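Local coordinates for protein 2-dehydro-3-deoxyphosphogluconate aldolase (Vibrio fischeri, PDB 3NZR) that belongs to the KDGP aldolases, a TIM-barrel family, and assembles with a second copy of itself, at residues A[93-98]-A[114-119]; A[118-123]-A[163-168]; A[37-42]-A[61-66]. All coordinates share one frame; numbering follows the deposited sequence.

In the fold
The three contacts follow one another along the chain; none nests in or crosses another. Contact 3 comes first and closes the loop through helix 49-61, bringing the residues just before strand 67-70 back to strand 37-42. Contact 1 closes the beta-alpha-beta connection through helix 101-108 and pairs strand 93-94 with strand 114-119. Contact 2 starts on the residues where contact 1 ends, sharing L118 and I119, and closes a longer loop that ends at the exit of strand 160-163. All three reach the same parallel sheet. H93 of contact 1 packs on L38 of contact 3. Contacts 2 and 3 lie on opposite sides of the chain's centre, with their own centres about 25 Å apart.

Contact 1. Residues A[93-98]-A[114-119]; sequences HINQVF and IVNGLI
H93 and I94 pair in parallel with I114 and V115, where I94 N binds I114 O at 2.8 Å and N116 N binds I94 O at 3.1 Å. Beyond I94 regular pairing stops, and the N116 side chain takes over. Its CG sits between the backbone N and the carbonyl carbon (chi1 79°), so the amide reaches across to segment 93-98. N116 OD1 accepts Q96 N at 2.9 Å. N116 ND2 gives a hydrogen to N95 OD1 at 3.0 Å, approaching from above that carbonyl plane; the two amides are turned 65° apart. N116 ND2 also binds E190, and N95 OD1 also bonds to K162 NZ. Further on, L118 N makes a weak bond to Q96 O. The Q96 side chain folds back, so its OE1 accepts V97 N at 3.1 Å as well as bonding to S79. Apolar groups frame this polar patch. I94 CD1 lies beside V115 CG2 at 4.1 Å, V97 CG1 meets L118 CD2 at 4.0 Å, and F98 CD1 touches I119 CG2 at 3.9 Å. Strand 93-94, helix 101-108 and strand 114-119 form a beta-alpha-beta unit, the building block of a TIM barrel.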
ATOM      1  N   HIS A  93      -4.228 -15.677  -9.324  1.00 16.65           N
ATOM      2  CA  HIS A  93      -4.822 -15.059  -8.118  1.00 15.33           C
ATOM      3  C   HIS A  93      -3.867 -15.035  -6.955  1.00 15.74           C
ATOM      4  O   HIS A  93      -3.134 -16.005  -6.695  1.00 17.32           O
ATOM      5  CB  HIS A  93      -6.116 -15.815  -7.775  1.00 16.81           C
ATOM      6  CG  HIS A  93      -6.890 -15.207  -6.646  1.00 14.60           C
ATOM      7  ND1 HIS A  93      -7.937 -14.346  -6.857  1.00 20.64           N
ATOM      8  CD2 HIS A  93      -6.780 -15.357  -5.320  1.00 17.25           C
ATOM      9  CE1 HIS A  93      -8.433 -13.975  -5.691  1.00 17.47           C
ATOM     10  NE2 HIS A  93      -7.779 -14.608  -4.743  1.00 22.53           N
ATOM     11  N   ILE A  94      -3.776 -13.875  -6.296  1.00 14.67           N
ATOM     12  CA  ILE A  94      -2.929 -13.666  -5.156  1.00 13.55           C
ATOM     13  C   ILE A  94      -3.756 -13.169  -3.967  1.00 14.91           C
ATOM     14  O   ILE A  94      -4.525 -12.233  -4.134  1.00 14.59           O
ATOM     15  CB  ILE A  94      -1.923 -12.611  -5.514  1.00 14.33           C
ATOM     16  CG1 ILE A  94      -1.033 -13.082  -6.659  1.00 14.12           C
ATOM     17  CG2 ILE A  94      -0.982 -12.307  -4.340  1.00 15.72           C
ATOM     18  CD1 ILE A  94      -0.218 -11.966  -7.366  1.00 13.93           C
ATOM     19  N   ASN A  95      -3.603 -13.740  -2.777  1.00 15.01           N
ATOM     20  CA  ASN A  95      -4.313 -13.287  -1.587  1.00 14.94           C
ATOM     21  C   ASN A  95      -3.387 -12.376  -0.874  1.00 16.31           C
ATOM     22  O   ASN A  95      -2.190 -12.731  -0.691  1.00 18.65           O
ATOM     23  CB  ASN A  95      -4.607 -14.434  -0.672  1.00 14.81           C
ATOM     24  CG  ASN A  95      -5.652 -15.365  -1.226  1.00 18.16           C
ATOM     25  OD1 ASN A  95      -6.866 -15.152  -1.018  1.00 21.90           O
ATOM     26  ND2 ASN A  95      -5.212 -16.427  -1.860  1.00 17.53           N
ATOM     27  N   GLN A  96      -3.851 -11.222  -0.442  1.00 14.76           N
ATOM     28  CA  GLN A  96      -3.011 -10.301   0.292  1.00 13.32           C
ATOM     29  C   GLN A  96      -3.723  -9.657   1.425  1.00 14.64           C
ATOM     30  O   GLN A  96      -4.953  -9.549   1.454  1.00 15.38           O
ATOM     31  CB  GLN A  96      -2.351  -9.268  -0.564  1.00 13.23           C
ATOM     32  CG  GLN A  96      -0.977  -9.687  -1.122  1.00 13.33           C
ATOM     33  CD  GLN A  96       0.047  -9.973  -0.105  1.00 13.58           C
ATOM     34  OE1 GLN A  96      -0.123  -9.638   1.077  1.00 15.84           O
ATOM     35  NE2 GLN A  96       1.169 -10.561  -0.532  1.00 15.29           N
ATOM     36  N   VAL A  97      -2.939  -9.277   2.406  1.00 14.91           N
ATOM     37  CA  VAL A  97      -3.440  -8.341   3.435  1.00 15.68           C
ATOM     38  C   VAL A  97      -3.361  -6.921   2.898  1.00 17.07           C
ATOM     39  O   VAL A  97      -2.670  -6.605   1.927  1.00 18.22           O
ATOM     40  CB  VAL A  97      -2.669  -8.527   4.770  1.00 17.69           C
ATOM     41  CG1 VAL A  97      -2.989  -9.968   5.340  1.00 15.68           C
ATOM     42  CG2 VAL A  97      -1.140  -8.390   4.550  1.00 16.44           C
ATOM     43  N   PHE A  98      -4.045  -6.010   3.546  1.00 17.62           N
ATOM     44  CA  PHE A  98      -4.196  -4.634   3.007  1.00 17.79           C
ATOM     45  C   PHE A  98      -2.852  -4.011   2.677  1.00 17.99           C
ATOM     46  O   PHE A  98      -2.707  -3.392   1.637  1.00 18.37           O
ATOM     47  CB  PHE A  98      -4.956  -3.788   4.009  1.00 18.95           C
ATOM     48  CG  PHE A  98      -5.383  -2.426   3.503  1.00 19.77           C
ATOM     49  CD1 PHE A  98      -6.602  -2.277   2.850  1.00 20.05           C
ATOM     50  CD2 PHE A  98      -4.590  -1.293   3.747  1.00 22.26           C
ATOM     51  CE1 PHE A  98      -7.003  -1.041   2.409  1.00 20.19           C
ATOM     52  CE2 PHE A  98      -4.993  -0.053   3.283  1.00 23.48           C
ATOM     53  CZ  PHE A  98      -6.227   0.056   2.643  1.00 20.91           C
ATOM     54  N   ILE A 114      -5.179 -11.296 -10.397  1.00 19.53           N
ATOM     55  CA  ILE A 114      -6.120 -10.736  -9.440  1.00 17.36           C
ATOM     56  C   ILE A 114      -5.363 -10.613  -8.103  1.00 16.76           C
ATOM     57  O   ILE A 114      -4.832 -11.588  -7.617  1.00 16.89           O
ATOM     58  CB  ILE A 114      -7.346 -11.649  -9.287  1.00 19.19           C
ATOM     59  CG1 ILE A 114      -8.111 -11.713 -10.570  1.00 22.05           C
ATOM     60  CG2 ILE A 114      -8.295 -11.112  -8.161  1.00 16.56           C
ATOM     61  CD1 ILE A 114      -8.849 -12.946 -10.814  1.00 21.34           C
ATOM     62  N   VAL A 115      -5.260  -9.423  -7.537  1.00 14.66           N
ATOM     63  CA  VAL A 115      -4.682  -9.239  -6.202  1.00 14.24           C
ATOM     64  C   VAL A 115      -5.842  -8.804  -5.289  1.00 14.35           C
ATOM     65  O   VAL A 115      -6.376  -7.670  -5.438  1.00 13.99           O
ATOM     66  CB  VAL A 115      -3.603  -8.190  -6.170  1.00 15.18           C
ATOM     67  CG1 VAL A 115      -2.981  -8.100  -4.669  1.00 14.57           C
ATOM     68  CG2 VAL A 115      -2.444  -8.538  -7.156  1.00 14.20           C
ATOM     69  N   ASN A 116      -6.183  -9.668  -4.333  1.00 14.38           N
ATOM     70  CA  ASN A 116      -7.202  -9.284  -3.341  1.00 15.01           C
ATOM     71  C   ASN A 116      -6.633  -8.565  -2.152  1.00 14.43           C
ATOM     72  O   ASN A 116      -5.406  -8.523  -1.977  1.00 16.76           O
ATOM     73  CB  ASN A 116      -8.102 -10.453  -3.024  1.00 14.95           C
ATOM     74  CG  ASN A 116      -7.516 -11.439  -2.079  1.00 17.17           C
ATOM     75  OD1 ASN A 116      -6.661 -11.113  -1.208  1.00 18.15           O
ATOM     76  ND2 ASN A 116      -8.016 -12.657  -2.161  1.00 15.25           N
ATOM     77  N   GLY A 117      -7.447  -7.874  -1.401  1.00 13.66           N
ATOM     78  CA  GLY A 117      -7.002  -7.201  -0.163  1.00 15.46           C
ATOM     79  C   GLY A 117      -7.949  -7.475   1.000  1.00 14.66           C
ATOM     80  O   GLY A 117      -9.171  -7.227   0.910  1.00 17.50           O
ATOM     81  N   LEU A 118      -7.401  -7.932   2.114  1.00 15.76           N
ATOM     82  CA  LEU A 118      -8.188  -8.372   3.271  1.00 16.38           C
ATOM     83  C   LEU A 118      -8.653  -7.233   4.085  1.00 17.26           C
ATOM     84  O   LEU A 118      -7.883  -6.359   4.507  1.00 17.37           O
ATOM     85  CB  LEU A 118      -7.350  -9.237   4.143  1.00 18.35           C
ATOM     86  CG  LEU A 118      -7.941  -9.743   5.468  1.00 22.85           C
ATOM     87  CD1 LEU A 118      -9.014 -10.623   5.148  1.00 27.80           C
ATOM     88  CD2 LEU A 118      -6.864 -10.507   6.208  1.00 26.32           C
ATOM     89  N   ILE A 119      -9.973  -7.114   4.163  1.00 17.14           N
ATOM     90  CA  ILE A 119     -10.542  -6.144   5.079  1.00 17.54           C
ATOM     91  C   ILE A 119     -11.645  -6.893   5.844  1.00 18.38           C
ATOM     92  O   ILE A 119     -12.141  -7.941   5.420  1.00 18.27           O
ATOM     93  CB  ILE A 119     -11.055  -4.935   4.351  1.00 18.11           C
ATOM     94  CG1 ILE A 119     -12.282  -5.289   3.521  1.00 18.28           C
ATOM     95  CG2 ILE A 119      -9.949  -4.234   3.500  1.00 18.95           C
ATOM     96  CD1 ILE A 119     -12.696  -4.043   2.767  1.00 21.59           C
TER

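Contact 2. Residues A[118-123]-A[163-168]; sequences LISPTG and YFPMGG
At the exits of two neighbouring barrel strands, I119 and Y163 still pair in parallel before both segments turn into loops. F164 N binds I119 O at 3.1 Å, nearly straight, and Y163 CA lies 3.5 Å from I119 O. One residue on, the S120 hydroxyl donates to F164 O; OG and O are 2.6 Å apart. S120 OG stands beside its own backbone N (chi1 -56°), which turns it to the F164 carbonyl. P121 CD lies over one face of the Y163 ring, and P121 CG comes to 3.6 Å from Y163 CZ. The P121 CB also comes to 3.4 Å from Y163 OH. Y163 CG is anti to its backbone N (chi1 -166°), and this carries the ring under the proline. On the other flank the tip of L118 presses on the base of F164, CD1 to CB 3.5 Å. The peptide before P165 is cis. P165 CB sits 3.9 Å above the F164 ring plane, over its centre, so P165 packs on the ring of the residue before it. E174 of helix 172-184 touches both P121 and Y163 and accepts T122 N and G123 N. The carbonyls of I119 and F164 lie close together, and each receives one donor across the contact. The backbone bond completes the last bridge, and the hydroxyl bond adds a tie one residue beyond it, next to the cis peptide before P165.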
ATOM      1  N   LEU A 118      -7.401  -7.932   2.114  1.00 15.76           N
ATOM      2  CA  LEU A 118      -8.188  -8.372   3.271  1.00 16.38           C
ATOM      3  C   LEU A 118      -8.653  -7.233   4.085  1.00 17.26           C
ATOM      4  O   LEU A 118      -7.883  -6.359   4.507  1.00 17.37           O
ATOM      5  CB  LEU A 118      -7.350  -9.237   4.143  1.00 18.35           C
ATOM      6  CG  LEU A 118      -7.941  -9.743   5.468  1.00 22.85           C
ATOM      7  CD1 LEU A 118      -9.014 -10.623   5.148  1.00 27.80           C
ATOM      8  CD2 LEU A 118      -6.864 -10.507   6.208  1.00 26.32           C
ATOM      9  N   ILE A 119      -9.973  -7.114   4.163  1.00 17.14           N
ATOM     10  CA  ILE A 119     -10.542  -6.144   5.079  1.00 17.54           C
ATOM     11  C   ILE A 119     -11.645  -6.893   5.844  1.00 18.38           C
ATOM     12  O   ILE A 119     -12.141  -7.941   5.420  1.00 18.27           O
ATOM     13  CB  ILE A 119     -11.055  -4.935   4.351  1.00 18.11           C
ATOM     14  CG1 ILE A 119     -12.282  -5.289   3.521  1.00 18.28           C
ATOM     15  CG2 ILE A 119      -9.949  -4.234   3.500  1.00 18.95           C
ATOM     16  CD1 ILE A 119     -12.696  -4.043   2.767  1.00 21.59           C
ATOM     17  N   SER A 120     -11.967  -6.427   7.041  1.00 19.33           N
ATOM     18  CA  SER A 120     -12.766  -7.189   7.937  1.00 18.50           C
ATOM     19  C   SER A 120     -13.960  -6.483   8.521  1.00 22.43           C
ATOM     20  O   SER A 120     -13.943  -5.247   8.674  1.00 24.36           O
ATOM     21  CB  SER A 120     -11.886  -7.630   9.063  1.00 18.99           C
ATOM     22  OG  SER A 120     -10.704  -8.379   8.551  1.00 22.18           O
ATOM     23  N   PRO A 121     -14.921  -7.256   9.017  1.00 23.84           N
ATOM     24  CA  PRO A 121     -16.131  -6.657   9.575  1.00 26.40           C
ATOM     25  C   PRO A 121     -15.767  -6.010  10.876  1.00 27.74           C
ATOM     26  O   PRO A 121     -14.694  -6.314  11.447  1.00 27.92           O
ATOM     27  CB  PRO A 121     -17.047  -7.855   9.846  1.00 26.84           C
ATOM     28  CG  PRO A 121     -16.593  -8.922   9.012  1.00 25.14           C
ATOM     29  CD  PRO A 121     -15.074  -8.709   8.820  1.00 24.81           C
ATOM     30  N   THR A 122     -16.594  -5.072  11.303  1.00 29.15           N
ATOM     31  CA  THR A 122     -16.352  -4.344  12.532  1.00 30.82           C
ATOM     32  C   THR A 122     -17.535  -4.328  13.507  1.00 33.15           C
ATOM     33  O   THR A 122     -17.399  -3.828  14.604  1.00 33.85           O
ATOM     34  CB  THR A 122     -16.062  -2.875  12.222  1.00 30.02           C
ATOM     35  OG1 THR A 122     -17.228  -2.301  11.603  1.00 29.26           O
ATOM     36  CG2 THR A 122     -14.787  -2.734  11.365  1.00 28.35           C
ATOM     37  N   GLY A 123     -18.687  -4.791  13.074  1.00 34.83           N
ATOM     38  CA  GLY A 123     -19.889  -4.665  13.868  1.00 36.88           C
ATOM     39  C   GLY A 123     -20.721  -3.500  13.428  1.00 38.36           C
ATOM     40  O   GLY A 123     -21.853  -3.347  13.860  1.00 40.04           O
ATOM     41  N   TYR A 163     -13.312 -10.178   2.010  1.00 19.15           N
ATOM     42  CA  TYR A 163     -14.039  -9.829   3.183  1.00 20.37           C
ATOM     43  C   TYR A 163     -13.977 -11.020   4.089  1.00 22.11           C
ATOM     44  O   TYR A 163     -14.513 -12.092   3.780  1.00 24.41           O
ATOM     45  CB  TYR A 163     -15.490  -9.548   2.799  1.00 20.66           C
ATOM     46  CG  TYR A 163     -16.230  -8.863   3.868  1.00 23.88           C
ATOM     47  CD1 TYR A 163     -15.751  -7.652   4.389  1.00 31.73           C
ATOM     48  CD2 TYR A 163     -17.396  -9.391   4.388  1.00 31.81           C
ATOM     49  CE1 TYR A 163     -16.407  -6.992   5.416  1.00 33.62           C
ATOM     50  CE2 TYR A 163     -18.076  -8.715   5.397  1.00 35.14           C
ATOM     51  CZ  TYR A 163     -17.573  -7.514   5.894  1.00 35.24           C
ATOM     52  OH  TYR A 163     -18.219  -6.804   6.878  1.00 38.73           O
ATOM     53  N   PHE A 164     -13.254 -10.852   5.182  1.00 22.69           N
ATOM     54  CA  PHE A 164     -12.992 -11.975   6.087  1.00 25.48           C
ATOM     55  C   PHE A 164     -12.703 -11.425   7.464  1.00 26.67           C
ATOM     56  O   PHE A 164     -12.013 -10.367   7.567  1.00 25.46           O
ATOM     57  CB  PHE A 164     -11.774 -12.727   5.586  1.00 24.83           C
ATOM     58  CG  PHE A 164     -11.286 -13.805   6.479  1.00 30.42           C
ATOM     59  CD1 PHE A 164     -11.735 -15.128   6.327  1.00 34.38           C
ATOM     60  CD2 PHE A 164     -10.311 -13.531   7.428  1.00 33.18           C
ATOM     61  CE1 PHE A 164     -11.259 -16.126   7.169  1.00 38.00           C
ATOM     62  CE2 PHE A 164      -9.818 -14.533   8.260  1.00 37.58           C
ATOM     63  CZ  PHE A 164     -10.276 -15.813   8.145  1.00 36.65           C
ATOM     64  N   PRO A 165     -13.130 -12.154   8.511  1.00 28.26           N
ATOM     65  CA  PRO A 165     -13.969 -13.355   8.508  1.00 29.69           C
ATOM     66  C   PRO A 165     -15.470 -13.065   8.485  1.00 31.84           C
ATOM     67  O   PRO A 165     -15.963 -12.306   9.298  1.00 30.78           O
ATOM     68  CB  PRO A 165     -13.611 -14.052   9.817  1.00 30.53           C
ATOM     69  CG  PRO A 165     -13.260 -12.970  10.743  1.00 31.43           C
ATOM     70  CD  PRO A 165     -12.585 -11.877   9.859  1.00 30.17           C
HETATM   71  N   MSE A 166     -16.194 -13.732   7.588  1.00 33.28           N
HETATM   72  CA  MSE A 166     -17.586 -13.400   7.411  1.00 36.73           C
HETATM   73  C   MSE A 166     -18.496 -14.119   8.399  1.00 38.26           C
HETATM   74  O   MSE A 166     -19.622 -13.700   8.630  1.00 39.91           O
HETATM   75  CB  MSE A 166     -17.970 -13.749   6.015  1.00 36.70           C
HETATM   76  CG  MSE A 166     -19.147 -13.063   5.493  1.00 43.44           C
HETATM   77 SE   MSE A 166     -19.050 -13.240   3.500  0.80 50.26          SE
HETATM   78  CE  MSE A 166     -19.595 -15.096   3.391  1.00 45.44           C
ATOM     79  N   GLY A 167     -17.995 -15.192   8.986  1.00 35.34           N
ATOM     80  CA  GLY A 167     -18.805 -16.090   9.785  1.00 36.34           C
ATOM     81  C   GLY A 167     -20.087 -16.512   9.095  1.00 36.63           C
ATOM     82  O   GLY A 167     -21.134 -16.550   9.758  1.00 35.99           O
ATOM     83  N   GLY A 168     -20.029 -16.801   7.775  1.00 34.68           N
ATOM     84  CA  GLY A 168     -21.199 -17.268   7.047  1.00 35.38           C
ATOM     85  C   GLY A 168     -22.252 -16.215   6.882  1.00 36.03           C
ATOM     86  O   GLY A 168     -22.004 -15.192   6.209  1.00 36.34           O
TER

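Contact 3. Residues A[37-42]-A[61-66]; sequences VLVGVL and EVTNNA
One backbone hydrogen bond ties V39 to A66. V39 N donates to A66 O at 2.9 Å with an angle of 168° at the hydrogen, although the donor stands 27° off the carbonyl plane. L38 CA adds a weaker CA-H...O contact to the same A66 O at 3.5 Å. That oxygen is therefore approached by two successive residues of strand 37-42. A66 CB also lies against the V37 carbonyl, 3.3 Å from its O. V39 also bonds to S68 through the backbone, so the pairing continues into strand 67-70.

The turn that delivers A66 is held by bonds of its own. T63 to A66 form a type I' beta turn, with A66 N donating to T63 O at 3.0 Å. N64 and N65 occupy its middle with positive phi. T63 OG1 binds Y59 O, back in helix 49-61, and N65 OD1 binds S60 OG.

Apolar packing is light. L38 holds its CG beside the backbone N (chi1 -64°), and its CD2 comes to 4.3 Å from A66 CB. V39 CG2 meets T63 CG2 at 4.4 Å. I29 of helix 23-32 packs on both V37 and V39.

Strand 37-42, helix 49-61 and strand 67-70 make a beta-alpha-beta unit. The tight turn lies between the helix and the second strand, where that strand enters the TIM barrel.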
ATOM      1  N   VAL A  37     -12.651 -22.254 -11.561  1.00 19.73           N
ATOM      2  CA  VAL A  37     -12.143 -22.401 -10.171  1.00 20.26           C
ATOM      3  C   VAL A  37     -10.718 -21.856 -10.105  1.00 18.94           C
ATOM      4  O   VAL A  37     -10.033 -21.794 -11.118  1.00 20.75           O
ATOM      5  CB  VAL A  37     -12.178 -23.882  -9.769  1.00 20.35           C
ATOM      6  CG1 VAL A  37     -11.172 -24.680 -10.601  1.00 21.82           C
ATOM      7  CG2 VAL A  37     -11.912 -24.083  -8.248  1.00 21.32           C
ATOM      8  N   LEU A  38     -10.279 -21.480  -8.911  1.00 19.35           N
ATOM      9  CA  LEU A  38      -8.900 -21.247  -8.617  1.00 18.18           C
ATOM     10  C   LEU A  38      -8.568 -22.141  -7.471  1.00 19.48           C
ATOM     11  O   LEU A  38      -9.329 -22.202  -6.535  1.00 19.88           O
ATOM     12  CB  LEU A  38      -8.741 -19.780  -8.124  1.00 19.34           C
ATOM     13  CG  LEU A  38      -9.077 -18.737  -9.122  1.00 18.22           C
ATOM     14  CD1 LEU A  38      -9.358 -17.345  -8.447  1.00 20.49           C
ATOM     15  CD2 LEU A  38      -7.953 -18.673 -10.145  1.00 21.92           C
ATOM     16  N   VAL A  39      -7.415 -22.813  -7.505  1.00 19.58           N
ATOM     17  CA  VAL A  39      -7.046 -23.743  -6.509  1.00 21.74           C
ATOM     18  C   VAL A  39      -5.969 -23.132  -5.587  1.00 22.69           C
ATOM     19  O   VAL A  39      -4.900 -22.655  -6.062  1.00 23.77           O
ATOM     20  CB  VAL A  39      -6.449 -24.994  -7.165  1.00 23.22           C
ATOM     21  CG1 VAL A  39      -5.619 -25.734  -6.210  1.00 28.69           C
ATOM     22  CG2 VAL A  39      -7.530 -25.885  -7.756  1.00 25.21           C
ATOM     23  N   GLY A  40      -6.291 -23.065  -4.305  1.00 22.69           N
ATOM     24  CA  GLY A  40      -5.454 -22.345  -3.337  1.00 22.24           C
ATOM     25  C   GLY A  40      -4.333 -23.251  -2.808  1.00 22.77           C
ATOM     26  O   GLY A  40      -4.595 -24.418  -2.496  1.00 23.36           O
ATOM     27  N   VAL A  41      -3.107 -22.719  -2.836  1.00 23.65           N
ATOM     28  CA  VAL A  41      -1.927 -23.345  -2.323  1.00 24.70           C
ATOM     29  C   VAL A  41      -1.346 -22.329  -1.328  1.00 24.27           C
ATOM     30  O   VAL A  41      -1.209 -21.123  -1.644  1.00 24.11           O
ATOM     31  CB  VAL A  41      -0.962 -23.728  -3.475  1.00 26.51           C
ATOM     32  CG1 VAL A  41       0.168 -24.678  -2.952  1.00 27.87           C
ATOM     33  CG2 VAL A  41      -1.711 -24.508  -4.622  1.00 26.70           C
ATOM     34  N   LEU A  42      -1.018 -22.775  -0.120  1.00 24.10           N
ATOM     35  CA  LEU A  42      -0.679 -21.864   0.985  1.00 24.25           C
ATOM     36  C   LEU A  42       0.834 -21.744   1.277  1.00 25.21           C
ATOM     37  O   LEU A  42       1.524 -22.764   1.488  1.00 25.43           O
ATOM     38  CB  LEU A  42      -1.397 -22.296   2.248  1.00 25.36           C
ATOM     39  CG  LEU A  42      -2.915 -22.479   2.022  1.00 26.48           C
ATOM     40  CD1 LEU A  42      -3.628 -22.962   3.272  1.00 32.25           C
ATOM     41  CD2 LEU A  42      -3.516 -21.242   1.576  1.00 25.12           C
ATOM     42  N   GLU A  61       0.472 -26.597 -13.698  1.00 40.83           N
ATOM     43  CA  GLU A  61       0.420 -27.515 -14.847  1.00 43.30           C
ATOM     44  C   GLU A  61      -0.895 -28.250 -15.019  1.00 42.08           C
ATOM     45  O   GLU A  61      -1.349 -28.462 -16.140  1.00 43.04           O
ATOM     46  CB  GLU A  61       1.512 -28.564 -14.747  1.00 46.24           C
ATOM     47  CG  GLU A  61       2.882 -27.970 -14.741  1.00 51.47           C
ATOM     48  CD  GLU A  61       3.950 -29.007 -15.021  1.00 59.86           C
ATOM     49  OE1 GLU A  61       4.185 -29.885 -14.143  1.00 61.93           O
ATOM     50  OE2 GLU A  61       4.547 -28.930 -16.126  1.00 66.15           O
ATOM     51  N   VAL A  62      -1.497 -28.665 -13.922  1.00 39.41           N
ATOM     52  CA  VAL A  62      -2.704 -29.462 -13.992  1.00 39.27           C
ATOM     53  C   VAL A  62      -3.963 -28.628 -13.938  1.00 37.58           C
ATOM     54  O   VAL A  62      -5.056 -29.166 -13.915  1.00 38.34           O
ATOM     55  CB  VAL A  62      -2.707 -30.533 -12.890  1.00 39.79           C
ATOM     56  CG1 VAL A  62      -1.463 -31.474 -13.083  1.00 42.80           C
ATOM     57  CG2 VAL A  62      -2.741 -29.896 -11.490  1.00 38.27           C
ATOM     58  N   THR A  63      -3.818 -27.310 -13.890  1.00 34.76           N
ATOM     59  CA  THR A  63      -4.956 -26.436 -13.742  1.00 33.22           C
ATOM     60  C   THR A  63      -4.944 -25.260 -14.708  1.00 33.45           C
ATOM     61  O   THR A  63      -5.670 -24.312 -14.487  1.00 31.13           O
ATOM     62  CB  THR A  63      -4.979 -25.772 -12.320  1.00 32.68           C
ATOM     63  OG1 THR A  63      -3.860 -24.897 -12.208  1.00 28.08           O
ATOM     64  CG2 THR A  63      -4.965 -26.805 -11.183  1.00 28.97           C
ATOM     65  N   ASN A  64      -4.104 -25.315 -15.738  1.00 34.15           N
ATOM     66  CA  ASN A  64      -3.929 -24.196 -16.693  1.00 35.36           C
ATOM     67  C   ASN A  64      -3.682 -22.906 -15.997  1.00 32.40           C
ATOM     68  O   ASN A  64      -4.206 -21.888 -16.381  1.00 32.53           O
ATOM     69  CB  ASN A  64      -5.114 -24.074 -17.637  1.00 36.85           C
ATOM     70  CG  ASN A  64      -5.231 -25.302 -18.539  1.00 41.96           C
ATOM     71  OD1 ASN A  64      -4.205 -25.899 -18.913  1.00 44.47           O
ATOM     72  ND2 ASN A  64      -6.470 -25.738 -18.805  1.00 44.09           N
ATOM     73  N   ASN A  65      -2.833 -22.990 -14.988  1.00 30.94           N
ATOM     74  CA  ASN A  65      -2.423 -21.851 -14.127  1.00 29.00           C
ATOM     75  C   ASN A  65      -3.514 -21.229 -13.237  1.00 25.99           C
ATOM     76  O   ASN A  65      -3.325 -20.126 -12.715  1.00 24.88           O
ATOM     77  CB  ASN A  65      -1.701 -20.779 -14.927  1.00 29.21           C
ATOM     78  CG  ASN A  65      -0.850 -19.900 -14.061  1.00 30.07           C
ATOM     79  OD1 ASN A  65      -0.174 -20.374 -13.162  1.00 34.95           O
ATOM     80  ND2 ASN A  65      -0.860 -18.589 -14.338  1.00 28.65           N
ATOM     81  N   ALA A  66      -4.606 -21.963 -13.008  1.00 24.65           N
ATOM     82  CA  ALA A  66      -5.668 -21.487 -12.147  1.00 23.35           C
ATOM     83  C   ALA A  66      -5.250 -21.710 -10.687  1.00 22.78           C
ATOM     84  O   ALA A  66      -5.885 -22.475  -9.952  1.00 24.66           O
ATOM     85  CB  ALA A  66      -6.999 -22.176 -12.471  1.00 21.80           C
TER